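Local coordinates for R.Ecl18kI (Enterobacter cloacae, PDB 2GB7), which cuts double-stranded DNA as a type II restriction endonuclease that recognises 5'-CCNGG-3' and cleaves before the first C, at residues I13-R17 against L108-N112; T31-Y37 against Y52-M56; F124-L128 against S180-T184. The protein carries 1 engineered substitution. All coordinates share one frame; numbering follows the deposited sequence.

Interaction 1: I13-R17 against L108-N112; sequences ISKER and LALSN. With nucleotides of chain A.
Ile13 and Leu108 mark the near end of this helix-helix contact, with CA atoms 7.1 Å apart. At the far end the CA atoms of Arg17 and Asn112 are 9.4 Å apart. The two segments run in roughly the same direction, with 42° between them. Their axes come no closer than 11.5 Å, so side chains span the space.

At the near end the contact is apolar. CD1 of Ile13 meets CD1 of Leu108 at 3.7 Å, and the two side chains lie crosswise. The CG2 branch of Ile13 turns instead to the hydroxyl of Ser111.

Arg17 reaches across at the wider end. Its chain bends at chi3 (-54°), which brings the guanidinium end-on to Asn112. NH2 of Arg17 gives a hydrogen bond of 2.9 Å to OD1 of Asn112, and NH1 gives a longer one of 3.2 Å to the same oxygen. OD1 lies in the guanidinium plane, while the amide plane stands almost perpendicular to it (88°). A hydrogen bond from Asn112 ND2 to Thr72 helps to fix the amide. NH2 also donates to OG of Ser111 at 2.9 Å, with that oxygen somewhat out of the guanidinium plane. The backbone O of Ser111 lies over one face of that group.

The Ser111 hydroxyl donates in turn to OP1 of DG8 of chain A at 2.7 Å. The nearby guanidinium may strengthen this donor and help to offset the phosphate charge. Helix 49-77 packs against the same side chains through Phe71, Met75 and Leu76. Ala109 meets Ala109 of the second subunit. This is a DNA-backbone contact site, where a serine held by an arginine of the other helix binds a phosphate close to the dimer interface.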
loop_
_atom_site.group_PDB
_atom_site.type_symbol
_atom_site.label_atom_id
_atom_site.label_comp_id
_atom_site.label_asym_id
_atom_site.label_seq_id
_atom_site.Cartn_x
_atom_site.Cartn_y
_atom_site.Cartn_z
ATOM N N ILE F 13 6.399 18.993 -12.964
ATOM C CA ILE F 13 5.141 18.236 -12.851
ATOM C C ILE F 13 4.461 18.569 -11.517
ATOM O O ILE F 13 3.265 18.838 -11.473
ATOM C CB ILE F 13 5.358 16.690 -13.000
ATOM C CG1 ILE F 13 5.750 16.299 -14.428
ATOM C CG2 ILE F 13 4.100 15.902 -12.596
ATOM C CD1 ILE F 13 6.322 14.899 -14.523
ATOM N N SER F 14 5.256 18.590 -10.456
ATOM C CA SER F 14 4.765 18.935 -9.119
ATOM C C SER F 14 4.272 20.376 -9.024
ATOM O O SER F 14 3.233 20.636 -8.418
ATOM C CB SER F 14 5.861 18.683 -8.089
ATOM O OG SER F 14 6.036 17.295 -7.916
ATOM N N LYS F 15 5.007 21.298 -9.638
ATOM C CA LYS F 15 4.630 22.706 -9.670
ATOM C C LYS F 15 3.304 22.873 -10.401
ATOM O O LYS F 15 2.399 23.553 -9.915
ATOM C CB LYS F 15 5.732 23.537 -10.339
ATOM C CG LYS F 15 5.520 25.054 -10.310
ATOM C CD LYS F 15 6.684 25.750 -11.002
ATOM C CE LYS F 15 6.374 27.204 -11.350
ATOM N NZ LYS F 15 6.837 28.186 -10.311
ATOM N N GLU F 16 3.191 22.213 -11.547
ATOM C CA GLU F 16 2.018 22.312 -12.401
ATOM C C GLU F 16 0.816 21.638 -11.789
ATOM O O GLU F 16 -0.282 22.147 -11.922
ATOM C CB GLU F 16 2.281 21.698 -13.775
ATOM C CG GLU F 16 3.292 22.491 -14.615
ATOM C CD GLU F 16 2.730 23.781 -15.192
ATOM O OE1 GLU F 16 3.546 24.611 -15.669
ATOM O OE2 GLU F 16 1.492 23.968 -15.213
ATOM N N ARG F 17 1.023 20.488 -11.153
ATOM C CA ARG F 17 -0.082 19.778 -10.501
ATOM C C ARG F 17 -0.697 20.624 -9.397
ATOM O O ARG F 17 -1.922 20.717 -9.291
ATOM C CB ARG F 17 0.372 18.431 -9.934
ATOM C CG ARG F 17 -0.809 17.511 -9.604
ATOM C CD ARG F 17 -0.387 16.179 -8.993
ATOM N NE ARG F 17 0.595 15.474 -9.810
ATOM C CZ ARG F 17 0.301 14.716 -10.859
ATOM N NH1 ARG F 17 -0.963 14.599 -11.269
ATOM N NH2 ARG F 17 1.290 14.121 -11.533
ATOM N N LEU F 108 6.379 10.846 -15.100
ATOM C CA LEU F 108 5.061 11.486 -15.187
ATOM C C LEU F 108 3.926 10.533 -14.834
ATOM O O LEU F 108 3.054 10.878 -14.035
ATOM C CB LEU F 108 4.831 12.047 -16.590
ATOM C CG LEU F 108 3.463 12.655 -16.912
ATOM C CD1 LEU F 108 3.144 13.829 -16.010
ATOM C CD2 LEU F 108 3.408 13.111 -18.369
ATOM N N ALA F 109 3.901 9.357 -15.457
ATOM C CA ALA F 109 2.828 8.404 -15.167
ATOM C C ALA F 109 2.871 7.972 -13.712
ATOM O O ALA F 109 1.829 7.855 -13.068
ATOM C CB ALA F 109 2.931 7.198 -16.067
ATOM N N LEU F 110 4.079 7.750 -13.204
ATOM C CA LEU F 110 4.241 7.394 -11.798
ATOM C C LEU F 110 3.634 8.460 -10.881
ATOM O O LEU F 110 2.865 8.127 -9.972
ATOM C CB LEU F 110 5.712 7.169 -11.425
ATOM C CG LEU F 110 6.044 6.821 -9.960
ATOM C CD1 LEU F 110 5.336 5.547 -9.491
ATOM C CD2 LEU F 110 7.578 6.690 -9.839
ATOM N N SER F 111 3.979 9.722 -11.137
ATOM C CA SER F 111 3.462 10.849 -10.362
ATOM C C SER F 111 1.929 10.862 -10.411
ATOM O O SER F 111 1.275 11.048 -9.371
ATOM C CB SER F 111 4.032 12.157 -10.925
ATOM O OG SER F 111 3.663 13.263 -10.125
ATOM N N ASN F 112 1.379 10.652 -11.612
ATOM C CA ASN F 112 -0.088 10.508 -11.812
ATOM C C ASN F 112 -0.750 9.415 -10.984
ATOM O O ASN F 112 -1.788 9.666 -10.340
ATOM C CB ASN F 112 -0.420 10.257 -13.281
ATOM C CG ASN F 112 -0.310 11.509 -14.130
ATOM O OD1 ASN F 112 -0.081 12.618 -13.637
ATOM N ND2 ASN F 112 -0.498 11.328 -15.424
ATOM P P DG A 8 5.238 13.456 -6.678
ATOM O OP1 DG A 8 5.035 14.139 -7.987
ATOM O OP2 DG A 8 6.181 14.032 -5.693
ATOM O "O5'" DG A 8 3.797 13.317 -6.019
ATOM C "C5'" DG A 8 2.784 12.583 -6.697
ATOM C "C4'" DG A 8 1.505 12.581 -5.897
ATOM O "O4'" DG A 8 1.650 11.745 -4.727
ATOM C "C3'" DG A 8 1.060 13.949 -5.391
ATOM O "O3'" DG A 8 -0.357 14.031 -5.519
ATOM C "C2'" DG A 8 1.483 13.939 -3.933
ATOM C "C1'" DG A 8 1.309 12.477 -3.564
ATOM N N9 DG A 8 2.161 11.995 -2.481
ATOM C C8 DG A 8 3.533 12.007 -2.439
ATOM N N7 DG A 8 4.017 11.463 -1.356
ATOM C C5 DG A 8 2.897 11.075 -0.634
ATOM C C6 DG A 8 2.794 10.425 0.622
ATOM O O6 DG A 8 3.706 10.044 1.367
ATOM N N1 DG A 8 1.468 10.226 0.989
ATOM C C2 DG A 8 0.378 10.607 0.244
ATOM N N2 DG A 8 -0.823 10.340 0.775
ATOM N N3 DG A 8 0.461 11.207 -0.933
ATOM C C4 DG A 8 1.742 11.409 -1.308
ATOM P P DC A 9 -1.099 15.441 -5.328
ATOM O OP1 DC A 9 -2.284 15.402 -6.217
ATOM O OP2 DC A 9 -0.122 16.551 -5.452
ATOM O "O5'" DC A 9 -1.626 15.374 -3.827
ATOM C "C5'" DC A 9 -2.676 14.473 -3.486
ATOM C "C4'" DC A 9 -3.027 14.589 -2.023
ATOM O "O4'" DC A 9 -1.963 14.024 -1.225
ATOM C "C3'" DC A 9 -3.236 16.015 -1.510
ATOM O "O3'" DC A 9 -4.241 16.017 -0.495
ATOM C "C2'" DC A 9 -1.915 16.327 -0.828
ATOM C "C1'" DC A 9 -1.539 14.968 -0.260
ATOM N N1 DC A 9 -0.104 14.755 -0.023
ATOM C C2 DC A 9 0.284 13.913 1.025
ATOM O O2 DC A 9 -0.594 13.370 1.716
ATOM N N3 DC A 9 1.602 13.711 1.256
ATOM C C4 DC A 9 2.513 14.312 0.485
ATOM N N4 DC A 9 3.801 14.086 0.746
ATOM C C5 DC A 9 2.144 15.172 -0.588
ATOM C C6 DC A 9 0.837 15.365 -0.805
#

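Interaction 2: T31-Y37 against Y52-M56; sequences TFCDLGY and YIIAM
Tyr52 points an edge at the face of Tyr37 in a T-shaped stack. The ring centroids are 5.0 Å apart and the planes lie at 79°. CD1 of Tyr52 sits over the centre of the Tyr37 ring. Tyr52 turns CG nearly opposite its backbone N (chi1 153°), which carries the ring out toward 31-37.

Another part of the same edge meets Phe32. CE1 of Tyr52 is 3.8 Å from CD1 of Phe32, and Phe32 and Tyr52 meet nearly at right angles. The hydroxyl of Tyr52 comes to the edge of the Phe32 ring, but its hydrogen-bond partner is the backbone O of Ile127 on helix 102-134.

Helix 24-34 ends here in a Schellman motif, and Tyr37 follows it. Gly36 takes positive phi, and Tyr37 N bonds back to Phe32 O at 3.0 Å. CB of Tyr37 then lies over one face of the Phe32 ring.

Met56 fills the angle between these groups, its chain bent at chi2 and chi3. SD lies 3.7 Å from CD2 of Tyr37, an oblique Met-aromatic contact. The methyl CE reaches the backbone N of Phe32 and lies 3.9 Å from its CB. CG of Met56 rests over a face of the Tyr52 ring. At the outer end OH of Tyr37 touches CB of Ala55 at 3.4 Å, while CD1 of Leu35 packs against SD of Met56.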
loop_
_atom_site.group_PDB
_atom_site.type_symbol
_atom_site.label_atom_id
_atom_site.label_comp_id
_atom_site.label_asym_id
_atom_site.label_seq_id
_atom_site.Cartn_x
_atom_site.Cartn_y
_atom_site.Cartn_z
ATOM N N THR F 31 -18.523 19.044 -6.328
ATOM C CA THR F 31 -19.378 18.002 -6.884
ATOM C C THR F 31 -20.629 17.862 -6.024
ATOM O O THR F 31 -21.737 17.801 -6.541
ATOM C CB THR F 31 -18.595 16.685 -7.006
ATOM O OG1 THR F 31 -17.492 16.905 -7.890
ATOM C CG2 THR F 31 -19.462 15.583 -7.587
ATOM N N PHE F 32 -20.433 17.827 -4.711
ATOM C CA PHE F 32 -21.548 17.835 -3.739
ATOM C C PHE F 32 -22.580 18.923 -4.035
ATOM O O PHE F 32 -23.775 18.652 -4.103
ATOM C CB PHE F 32 -20.976 18.017 -2.343
ATOM C CG PHE F 32 -21.996 17.873 -1.210
ATOM C CD1 PHE F 32 -22.285 16.616 -0.693
ATOM C CD2 PHE F 32 -22.553 19.000 -0.601
ATOM C CE1 PHE F 32 -23.151 16.460 0.439
ATOM C CE2 PHE F 32 -23.446 18.866 0.492
ATOM C CZ PHE F 32 -23.737 17.592 1.009
ATOM N N CYS F 33 -22.109 20.143 -4.222
ATOM C CA CYS F 33 -22.977 21.260 -4.549
ATOM C C CYS F 33 -23.541 21.191 -5.978
ATOM O O CYS F 33 -24.729 21.503 -6.181
ATOM C CB CYS F 33 -22.237 22.569 -4.303
ATOM S SG CYS F 33 -21.815 22.798 -2.568
ATOM N N ASP F 34 -22.715 20.771 -6.940
ATOM C CA ASP F 34 -23.148 20.679 -8.346
ATOM C C ASP F 34 -24.292 19.702 -8.508
ATOM O O ASP F 34 -25.189 19.920 -9.313
ATOM C CB ASP F 34 -22.011 20.242 -9.276
ATOM C CG ASP F 34 -21.028 21.358 -9.594
ATOM O OD1 ASP F 34 -21.292 22.531 -9.275
ATOM O OD2 ASP F 34 -19.971 21.039 -10.185
ATOM N N LEU F 35 -24.265 18.620 -7.737
ATOM C CA LEU F 35 -25.316 17.609 -7.809
ATOM C C LEU F 35 -26.543 17.906 -6.937
ATOM O O LEU F 35 -27.489 17.107 -6.905
ATOM C CB LEU F 35 -24.735 16.233 -7.477
ATOM C CG LEU F 35 -23.667 15.673 -8.428
ATOM C CD1 LEU F 35 -23.069 14.404 -7.822
ATOM C CD2 LEU F 35 -24.202 15.397 -9.839
ATOM N N GLY F 36 -26.510 19.031 -6.218
ATOM C CA GLY F 36 -27.640 19.501 -5.398
ATOM C C GLY F 36 -27.729 18.912 -4.003
ATOM O O GLY F 36 -28.707 19.162 -3.293
ATOM N N TYR F 37 -26.697 18.178 -3.584
ATOM C CA TYR F 37 -26.766 17.502 -2.281
ATOM C C TYR F 37 -26.753 18.464 -1.124
ATOM O O TYR F 37 -27.155 18.108 -0.012
ATOM C CB TYR F 37 -25.636 16.479 -2.121
ATOM C CG TYR F 37 -25.794 15.316 -3.052
ATOM C CD1 TYR F 37 -26.935 14.527 -3.005
ATOM C CD2 TYR F 37 -24.782 14.971 -3.951
ATOM C CE1 TYR F 37 -27.094 13.455 -3.864
ATOM C CE2 TYR F 37 -24.923 13.880 -4.782
ATOM C CZ TYR F 37 -26.081 13.136 -4.740
ATOM O OH TYR F 37 -26.233 12.064 -5.585
ATOM N N TYR F 52 -25.779 7.928 -2.866
ATOM C CA TYR F 52 -25.066 9.180 -2.782
ATOM C C TYR F 52 -23.561 8.941 -3.020
ATOM O O TYR F 52 -22.922 9.628 -3.829
ATOM C CB TYR F 52 -25.354 9.866 -1.444
ATOM C CG TYR F 52 -24.254 10.769 -0.997
ATOM C CD1 TYR F 52 -24.194 12.110 -1.409
ATOM C CD2 TYR F 52 -23.239 10.278 -0.183
ATOM C CE1 TYR F 52 -23.145 12.930 -1.004
ATOM C CE2 TYR F 52 -22.187 11.077 0.204
ATOM C CZ TYR F 52 -22.168 12.395 -0.181
ATOM O OH TYR F 52 -21.107 13.179 0.184
ATOM N N ILE F 53 -23.008 7.937 -2.341
ATOM C CA ILE F 53 -21.579 7.639 -2.465
ATOM C C ILE F 53 -21.179 7.307 -3.904
ATOM O O ILE F 53 -20.213 7.864 -4.428
ATOM C CB ILE F 53 -21.196 6.483 -1.522
ATOM C CG1 ILE F 53 -21.262 6.968 -0.079
ATOM C CG2 ILE F 53 -19.793 5.939 -1.858
ATOM C CD1 ILE F 53 -21.302 5.837 0.962
ATOM N N ILE F 54 -21.945 6.442 -4.558
ATOM C CA ILE F 54 -21.638 6.043 -5.939
ATOM C C ILE F 54 -21.765 7.222 -6.909
ATOM O O ILE F 54 -20.903 7.391 -7.782
ATOM C CB ILE F 54 -22.535 4.851 -6.405
ATOM C CG1 ILE F 54 -22.269 3.602 -5.550
ATOM C CG2 ILE F 54 -22.338 4.510 -7.924
ATOM C CD1 ILE F 54 -20.870 3.022 -5.726
ATOM N N ALA F 55 -22.813 8.031 -6.743
ATOM C CA ALA F 55 -23.016 9.206 -7.605
ATOM C C ALA F 55 -21.880 10.196 -7.393
ATOM O O ALA F 55 -21.346 10.733 -8.358
ATOM C CB ALA F 55 -24.378 9.863 -7.336
ATOM N N MET F 56 -21.468 10.399 -6.141
ATOM C CA MET F 56 -20.331 11.289 -5.880
ATOM C C MET F 56 -19.051 10.812 -6.568
ATOM O O MET F 56 -18.338 11.602 -7.237
ATOM C CB MET F 56 -20.133 11.491 -4.374
ATOM C CG MET F 56 -21.224 12.349 -3.707
ATOM S SD MET F 56 -21.167 14.094 -4.170
ATOM C CE MET F 56 -19.519 14.574 -3.598
#

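Interaction 3: F124-L128 against S180-T184; sequences FESIL and SAKTT. With nucleotides of chain B.
Glu125 and Ala181 bring the helix and the strand end closest, with CA atoms 6.4 Å apart, and the CA atoms of Phe124 and Thr183 follow at 6.9 Å.

Ala181 directs its methyl at the helix. CB meets CD1 of Leu128 at 3.7 Å and CD2 of Phe124 at 3.9 Å. CD1 of Leu128 also lies over one face of the Phe124 ring, near its rim. With chi1 at -174°, CG of Phe124 extends away from the backbone N and the ring leans toward the strand end. Its CD2 touches CG2 of Thr183 at 3.6 Å, and the two side chains lie alongside each other, running opposite ways.

Thr183 packs with its methyl and binds DNA with its polar atoms. Its backbone N donates a nearly straight bond of 2.8 Å (164°) to OP1 of DC4 of chain B. Its hydroxyl donates to OP1 of DT5 of chain B at 2.8 Å. The hydroxyl of Thr184 gives a second bond to that same OP1 of DT5. The side chain of Lys182 leaves the backbone away from the helix, and its NZ forms a salt bridge with Glu191. NZ also comes within 3.3 Å of OP2 of DC3 of chain B.

With Asp160 close to Ala181, the position of Lys182 is consistent with the lysine of the PD-(D/E)XK motif, the superfamily of this enzyme. Strand 177-181 lies inside the mixed sheet between strands 161-163 and 204-207. Helix 102-134 packs against it here. Helix 49-77 packs on Ile127, Leu128 and Thr183, and helix 24-34 on Ser126 and Ile127.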
loop_
_atom_site.group_PDB
_atom_site.type_symbol
_atom_site.label_atom_id
_atom_site.label_comp_id
_atom_site.label_asym_id
_atom_site.label_seq_id
_atom_site.Cartn_x
_atom_site.Cartn_y
_atom_site.Cartn_z
ATOM N N PHE F 124 -12.693 9.744 -1.078
ATOM C CA PHE F 124 -13.676 8.809 -0.453
ATOM C C PHE F 124 -13.961 9.275 0.957
ATOM O O PHE F 124 -15.105 9.364 1.384
ATOM C CB PHE F 124 -13.090 7.395 -0.471
ATOM C CG PHE F 124 -14.017 6.314 0.004
ATOM C CD1 PHE F 124 -15.384 6.322 -0.288
ATOM C CD2 PHE F 124 -13.476 5.249 0.726
ATOM C CE1 PHE F 124 -16.194 5.283 0.173
ATOM C CE2 PHE F 124 -14.243 4.204 1.124
ATOM C CZ PHE F 124 -15.630 4.226 0.874
ATOM N N GLU F 125 -12.898 9.580 1.694
ATOM C CA GLU F 125 -13.052 10.133 3.030
ATOM C C GLU F 125 -13.908 11.413 3.069
ATOM O O GLU F 125 -14.816 11.538 3.948
ATOM C CB GLU F 125 -11.654 10.382 3.610
ATOM C CG GLU F 125 -10.819 9.108 3.824
ATOM C CD GLU F 125 -9.301 9.340 3.720
ATOM O OE1 GLU F 125 -8.821 10.473 3.963
ATOM O OE2 GLU F 125 -8.587 8.370 3.376
ATOM N N SER F 126 -13.677 12.320 2.108
ATOM C CA SER F 126 -14.412 13.583 2.023
ATOM C C SER F 126 -15.875 13.317 1.702
ATOM O O SER F 126 -16.776 13.965 2.228
ATOM C CB SER F 126 -13.799 14.469 0.953
ATOM O OG SER F 126 -12.490 14.835 1.331
ATOM N N ILE F 127 -16.100 12.371 0.796
ATOM C CA ILE F 127 -17.478 11.988 0.452
ATOM C C ILE F 127 -18.215 11.470 1.704
ATOM O O ILE F 127 -19.388 11.812 1.969
ATOM C CB ILE F 127 -17.473 10.921 -0.652
ATOM C CG1 ILE F 127 -17.023 11.567 -1.986
ATOM C CG2 ILE F 127 -18.890 10.278 -0.757
ATOM C CD1 ILE F 127 -16.716 10.530 -3.053
ATOM N N LEU F 128 -17.545 10.652 2.514
ATOM C CA LEU F 128 -18.182 10.118 3.748
ATOM C C LEU F 128 -18.377 11.192 4.828
ATOM O O LEU F 128 -19.350 11.176 5.574
ATOM C CB LEU F 128 -17.340 8.952 4.299
ATOM C CG LEU F 128 -17.270 7.722 3.373
ATOM C CD1 LEU F 128 -16.251 6.686 3.970
ATOM C CD2 LEU F 128 -18.704 7.115 3.248
ATOM N N SER F 180 -13.436 4.295 9.762
ATOM C CA SER F 180 -12.234 4.306 8.883
ATOM C C SER F 180 -12.691 4.004 7.456
ATOM O O SER F 180 -13.813 3.503 7.257
ATOM C CB SER F 180 -11.246 3.211 9.319
ATOM O OG SER F 180 -10.094 3.212 8.456
ATOM N N ALA F 181 -11.872 4.375 6.470
ATOM C CA ALA F 181 -12.290 4.137 5.093
ATOM C C ALA F 181 -11.067 3.722 4.271
ATOM O O ALA F 181 -10.011 4.288 4.457
ATOM C CB ALA F 181 -12.858 5.388 4.540
ATOM N N LYS F 182 -11.251 2.727 3.405
ATOM C CA LYS F 182 -10.248 2.263 2.468
ATOM C C LYS F 182 -10.995 1.931 1.204
ATOM O O LYS F 182 -11.883 1.096 1.246
ATOM C CB LYS F 182 -9.559 0.993 3.008
ATOM C CG LYS F 182 -8.649 1.295 4.196
ATOM C CD LYS F 182 -7.887 0.052 4.622
ATOM C CE LYS F 182 -7.016 0.368 5.863
ATOM N NZ LYS F 182 -6.089 1.528 5.646
ATOM N N THR F 183 -10.650 2.567 0.085
ATOM C CA THR F 183 -11.394 2.333 -1.148
ATOM C C THR F 183 -11.315 0.867 -1.565
ATOM O O THR F 183 -12.324 0.281 -1.968
ATOM C CB THR F 183 -10.884 3.241 -2.279
ATOM O OG1 THR F 183 -9.466 3.078 -2.414
ATOM C CG2 THR F 183 -11.239 4.695 -1.988
ATOM N N THR F 184 -10.100 0.301 -1.496
ATOM C CA THR F 184 -9.864 -1.142 -1.677
ATOM C C THR F 184 -9.086 -1.599 -0.464
ATOM O O THR F 184 -8.451 -0.769 0.209
ATOM C CB THR F 184 -9.038 -1.465 -2.938
ATOM O OG1 THR F 184 -7.868 -0.639 -2.982
ATOM C CG2 THR F 184 -9.875 -1.241 -4.213
ATOM P P DC B 4 -7.279 4.372 0.806
ATOM O OP1 DC B 4 -8.729 4.504 0.528
ATOM O OP2 DC B 4 -6.811 3.474 1.898
ATOM O "O5'" DC B 4 -6.533 3.931 -0.531
ATOM C "C5'" DC B 4 -6.665 4.695 -1.720
ATOM C "C4'" DC B 4 -5.805 4.103 -2.811
ATOM O "O4'" DC B 4 -4.412 4.238 -2.437
ATOM C "C3'" DC B 4 -6.040 2.614 -3.076
ATOM O "O3'" DC B 4 -5.950 2.345 -4.477
ATOM C "C2'" DC B 4 -4.885 1.943 -2.350
ATOM C "C1'" DC B 4 -3.773 2.972 -2.480
ATOM N N1 DC B 4 -2.794 2.922 -1.384
ATOM C C2 DC B 4 -1.420 2.943 -1.687
ATOM O O2 DC B 4 -1.060 3.095 -2.864
ATOM N N3 DC B 4 -0.525 2.802 -0.686
ATOM C C4 DC B 4 -0.947 2.656 0.577
ATOM N N4 DC B 4 -0.024 2.458 1.525
ATOM C C5 DC B 4 -2.332 2.688 0.917
ATOM C C6 DC B 4 -3.212 2.821 -0.086
ATOM P P DT B 5 -7.288 2.255 -5.352
ATOM O OP1 DT B 5 -8.351 1.665 -4.504
ATOM O OP2 DT B 5 -6.933 1.605 -6.638
ATOM O "O5'" DT B 5 -7.673 3.776 -5.636
ATOM C "C5'" DT B 5 -6.889 4.595 -6.509
ATOM C "C4'" DT B 5 -7.252 4.309 -7.948
ATOM O "O4'" DT B 5 -8.682 4.435 -8.151
ATOM C "C3'" DT B 5 -6.589 5.199 -9.005
ATOM O "O3'" DT B 5 -6.140 4.370 -10.082
ATOM C "C2'" DT B 5 -7.740 6.067 -9.499
ATOM C "C1'" DT B 5 -8.894 5.090 -9.386
ATOM N N1 DT B 5 -10.263 5.643 -9.388
ATOM C C2 DT B 5 -11.198 5.003 -10.172
ATOM O O2 DT B 5 -10.929 4.040 -10.873
ATOM N N3 DT B 5 -12.458 5.537 -10.111
ATOM C C4 DT B 5 -12.866 6.628 -9.369
ATOM O O4 DT B 5 -14.041 6.987 -9.405
ATOM C C5 DT B 5 -11.829 7.264 -8.585
ATOM C C7 DT B 5 -12.171 8.465 -7.763
ATOM C C6 DT B 5 -10.595 6.744 -8.633
ATOM P P DC B 3 -4.974 5.600 6.036
ATOM O OP1 DC B 3 -6.387 5.820 6.439
ATOM O OP2 DC B 3 -4.316 4.290 6.310
ATOM O "O5'" DC B 3 -4.878 5.943 4.488
ATOM C "C5'" DC B 3 -5.354 7.204 4.033
ATOM C "C4'" DC B 3 -5.266 7.277 2.530
ATOM O "O4'" DC B 3 -3.922 7.671 2.160
ATOM C "C3'" DC B 3 -5.507 5.910 1.903
ATOM O "O3'" DC B 3 -6.668 5.822 1.099
ATOM C "C2'" DC B 3 -4.266 5.607 1.090
ATOM C "C1'" DC B 3 -3.464 6.896 1.058
ATOM N N1 DC B 3 -2.049 6.568 1.289
ATOM C C2 DC B 3 -1.113 6.836 0.288
ATOM O O2 DC B 3 -1.491 7.382 -0.757
ATOM N N3 DC B 3 0.181 6.488 0.484
ATOM C C4 DC B 3 0.547 5.891 1.619
ATOM N N4 DC B 3 1.833 5.557 1.773
ATOM C C5 DC B 3 -0.388 5.612 2.656
ATOM C C6 DC B 3 -1.660 5.973 2.456
#

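How the interactions relate
Interactions 1 and 3 share helix 102-134, with centres 23 Å apart. Each meets a different strand of the bound DNA: interaction 1 touches phosphates of chain A, and interaction 3 touches those of chain B beside the probable nuclease site. Interaction 2 binds no nucleotide, and its nearest atom is about 7 Å from the DNA. It does touch interaction 3, with centres 15 Å apart. There CB of Met56 packs on CD1 of Ile127 at 3.8 Å, and CD1 of Ile53 on CD2 of Leu128 at 3.7 Å. Interactions 1 and 2 are separate, about 16 Å apart at their nearest atoms, although helices 6-20 and 24-34 are consecutive.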